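Local coordinates for protein sensor histidine kinase (Pseudomonas syringae pv. tomato, PDB 3CIT) that probably acts as the GAF sensory domain of a dimeric histidine kinase that feeds a two-component phosphorelay, at residues A11-L16 with I131-L136. Numbering follows the deposited sequence.
Sequences AARLRL and IESLQL
R13 and L16 meet S133 and L134 in a small, buried helix-helix contact between the first helix of the GAF domain, 3-26, and its last, 128-156. The two segments run side by side and in the same direction, closest where the CA atoms of R13 and S133 lie 6.3 Å apart, a close approach consistent with the small serine side chain there. S133 points at the other helix and sets its hydroxyl against the aliphatic stem of R13: OG stands 3.5 Å from R13 CB, and CG and CD of the same chain also pass within van der Waals range. The contact is van der Waals packing of an oxygen on CH2 groups; the polar partner of OG is the carbonyl oxygen of E129, one turn back in its own helix. With OG anti to the carbonyl carbon (chi1 -61°), the hydroxyl lies beside the backbone N and can turn back to that oxygen. Beyond the serine, the R13 chain continues extended from CG to NE, taking the guanidinium to the start of helix 128-156, where NE forms a salt bridge with D130 and NH1 another with E129. One turn after R13, L16 points toward helix 128-156 with CG anti to the backbone N (chi1 174°). Its CD2 methyl touches CD2 of L134 at 3.9 Å, the two side chains crossing at about a right angle. Helix 29-43 adds F43 and R39 to L16 and A40 to L134, L100 and L102 of strand 98-105 join L134 to the sheet, and L14 of a second subunit also packs on R13. The chemistry is thus divided: one pair of leucine methyls and the R13 stem against the serine hydroxyl make the contact, while that buried hydroxyl is satisfied within its helix and the arginine charge is probably balanced by the acidic residues at that helix's start.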
loop_
_atom_site.group_PDB
_atom_site.type_symbol
_atom_site.label_atom_id
_atom_site.label_comp_id
_atom_site.label_asym_id
_atom_site.label_seq_id
_atom_site.Cartn_x
_atom_site.Cartn_y
_atom_site.Cartn_z
ATOM N N ALA A 11 -19.252 -6.868 0.085
ATOM C CA ALA A 11 -19.774 -7.719 -1.000
ATOM C C ALA A 11 -19.685 -7.020 -2.363
ATOM O O ALA A 11 -19.256 -7.637 -3.352
ATOM C CB ALA A 11 -21.240 -8.190 -0.690
ATOM N N ALA A 12 -20.034 -5.730 -2.422
ATOM C CA ALA A 12 -19.967 -4.933 -3.675
ATOM C C ALA A 12 -18.541 -4.781 -4.222
ATOM O O ALA A 12 -18.304 -4.867 -5.451
ATOM C CB ALA A 12 -20.593 -3.546 -3.463
ATOM N N ARG A 13 -17.584 -4.581 -3.312
ATOM C CA ARG A 13 -16.144 -4.519 -3.664
ATOM C C ARG A 13 -15.659 -5.849 -4.209
ATOM O O ARG A 13 -14.985 -5.896 -5.244
ATOM C CB ARG A 13 -15.312 -4.129 -2.447
ATOM C CG ARG A 13 -15.564 -2.717 -1.987
ATOM C CD ARG A 13 -15.040 -2.424 -0.583
ATOM N NE ARG A 13 -15.559 -1.119 -0.194
ATOM C CZ ARG A 13 -16.032 -0.757 0.985
ATOM N NH1 ARG A 13 -15.926 -1.520 2.051
ATOM N NH2 ARG A 13 -16.524 0.462 1.112
ATOM N N LEU A 14 -16.053 -6.941 -3.546
ATOM C CA LEU A 14 -15.707 -8.281 -4.035
ATOM C C LEU A 14 -16.328 -8.583 -5.400
ATOM O O LEU A 14 -15.665 -9.141 -6.270
ATOM C CB LEU A 14 -16.080 -9.343 -3.009
ATOM C CG LEU A 14 -15.164 -9.307 -1.766
ATOM C CD1 LEU A 14 -15.794 -10.125 -0.633
ATOM C CD2 LEU A 14 -13.805 -9.870 -2.077
ATOM N N ARG A 15 -17.590 -8.223 -5.594
ATOM C CA ARG A 15 -18.225 -8.420 -6.902
ATOM C C ARG A 15 -17.454 -7.690 -7.984
ATOM O O ARG A 15 -17.208 -8.249 -9.044
ATOM C CB ARG A 15 -19.673 -7.946 -6.897
ATOM C CG ARG A 15 -20.597 -8.766 -6.072
ATOM C CD ARG A 15 -22.073 -8.462 -6.462
ATOM N NE ARG A 15 -22.521 -7.136 -6.000
ATOM C CZ ARG A 15 -22.948 -6.856 -4.763
ATOM N NH1 ARG A 15 -23.001 -7.787 -3.815
ATOM N NH2 ARG A 15 -23.351 -5.626 -4.472
ATOM N N LEU A 16 -17.098 -6.434 -7.728
ATOM C CA LEU A 16 -16.357 -5.601 -8.688
ATOM C C LEU A 16 -15.064 -6.307 -9.100
ATOM O O LEU A 16 -14.753 -6.445 -10.298
ATOM C CB LEU A 16 -16.023 -4.217 -8.093
ATOM C CG LEU A 16 -15.120 -3.258 -8.913
ATOM C CD1 LEU A 16 -15.901 -2.631 -10.100
ATOM C CD2 LEU A 16 -14.472 -2.184 -8.048
ATOM N N ILE A 131 -11.223 2.795 -2.476
ATOM C CA ILE A 131 -9.964 3.172 -3.091
ATOM C C ILE A 131 -9.013 1.985 -3.237
ATOM O O ILE A 131 -8.470 1.762 -4.320
ATOM C CB ILE A 131 -9.282 4.321 -2.328
ATOM C CG1 ILE A 131 -10.117 5.602 -2.460
ATOM C CG2 ILE A 131 -7.831 4.554 -2.910
ATOM C CD1 ILE A 131 -9.592 6.793 -1.655
ATOM N N GLU A 132 -8.874 1.190 -2.169
ATOM C CA GLU A 132 -8.059 -0.010 -2.215
ATOM C C GLU A 132 -8.532 -1.037 -3.261
ATOM O O GLU A 132 -7.720 -1.659 -3.919
ATOM C CB GLU A 132 -8.041 -0.696 -0.848
ATOM C CG GLU A 132 -7.270 -0.015 0.213
ATOM C CD GLU A 132 -7.214 -0.909 1.484
ATOM O OE1 GLU A 132 -8.202 -1.022 2.177
ATOM O OE2 GLU A 132 -6.172 -1.487 1.752
ATOM N N SER A 133 -9.841 -1.201 -3.400
ATOM C CA SER A 133 -10.418 -2.086 -4.405
ATOM C C SER A 133 -10.119 -1.571 -5.814
ATOM O O SER A 133 -9.718 -2.353 -6.687
ATOM C CB SER A 133 -11.931 -2.245 -4.148
ATOM O OG SER A 133 -12.132 -2.815 -2.878
ATOM N N LEU A 134 -10.302 -0.267 -6.050
ATOM C CA LEU A 134 -9.967 0.322 -7.352
ATOM C C LEU A 134 -8.478 0.200 -7.661
ATOM O O LEU A 134 -8.122 -0.060 -8.802
ATOM C CB LEU A 134 -10.398 1.794 -7.443
ATOM C CG LEU A 134 -11.911 2.015 -7.372
ATOM C CD1 LEU A 134 -12.274 3.480 -7.420
ATOM C CD2 LEU A 134 -12.621 1.271 -8.508
ATOM N N GLN A 135 -7.620 0.378 -6.664
ATOM C CA GLN A 135 -6.190 0.163 -6.855
ATOM C C GLN A 135 -5.884 -1.277 -7.275
ATOM O O GLN A 135 -5.093 -1.524 -8.186
ATOM C CB GLN A 135 -5.387 0.546 -5.600
ATOM C CG GLN A 135 -3.868 0.316 -5.812
ATOM C CD GLN A 135 -3.262 1.159 -6.998
ATOM O OE1 GLN A 135 -3.058 0.666 -8.165
ATOM N NE2 GLN A 135 -2.992 2.432 -6.697
ATOM N N LEU A 136 -6.508 -2.253 -6.626
ATOM C CA LEU A 136 -6.338 -3.639 -7.080
ATOM C C LEU A 136 -6.887 -3.860 -8.499
ATOM O O LEU A 136 -6.297 -4.578 -9.308
ATOM C CB LEU A 136 -6.978 -4.629 -6.103
ATOM C CG LEU A 136 -6.795 -6.111 -6.467
ATOM C CD1 LEU A 136 -5.289 -6.484 -6.538
ATOM C CD2 LEU A 136 -7.528 -7.001 -5.458
#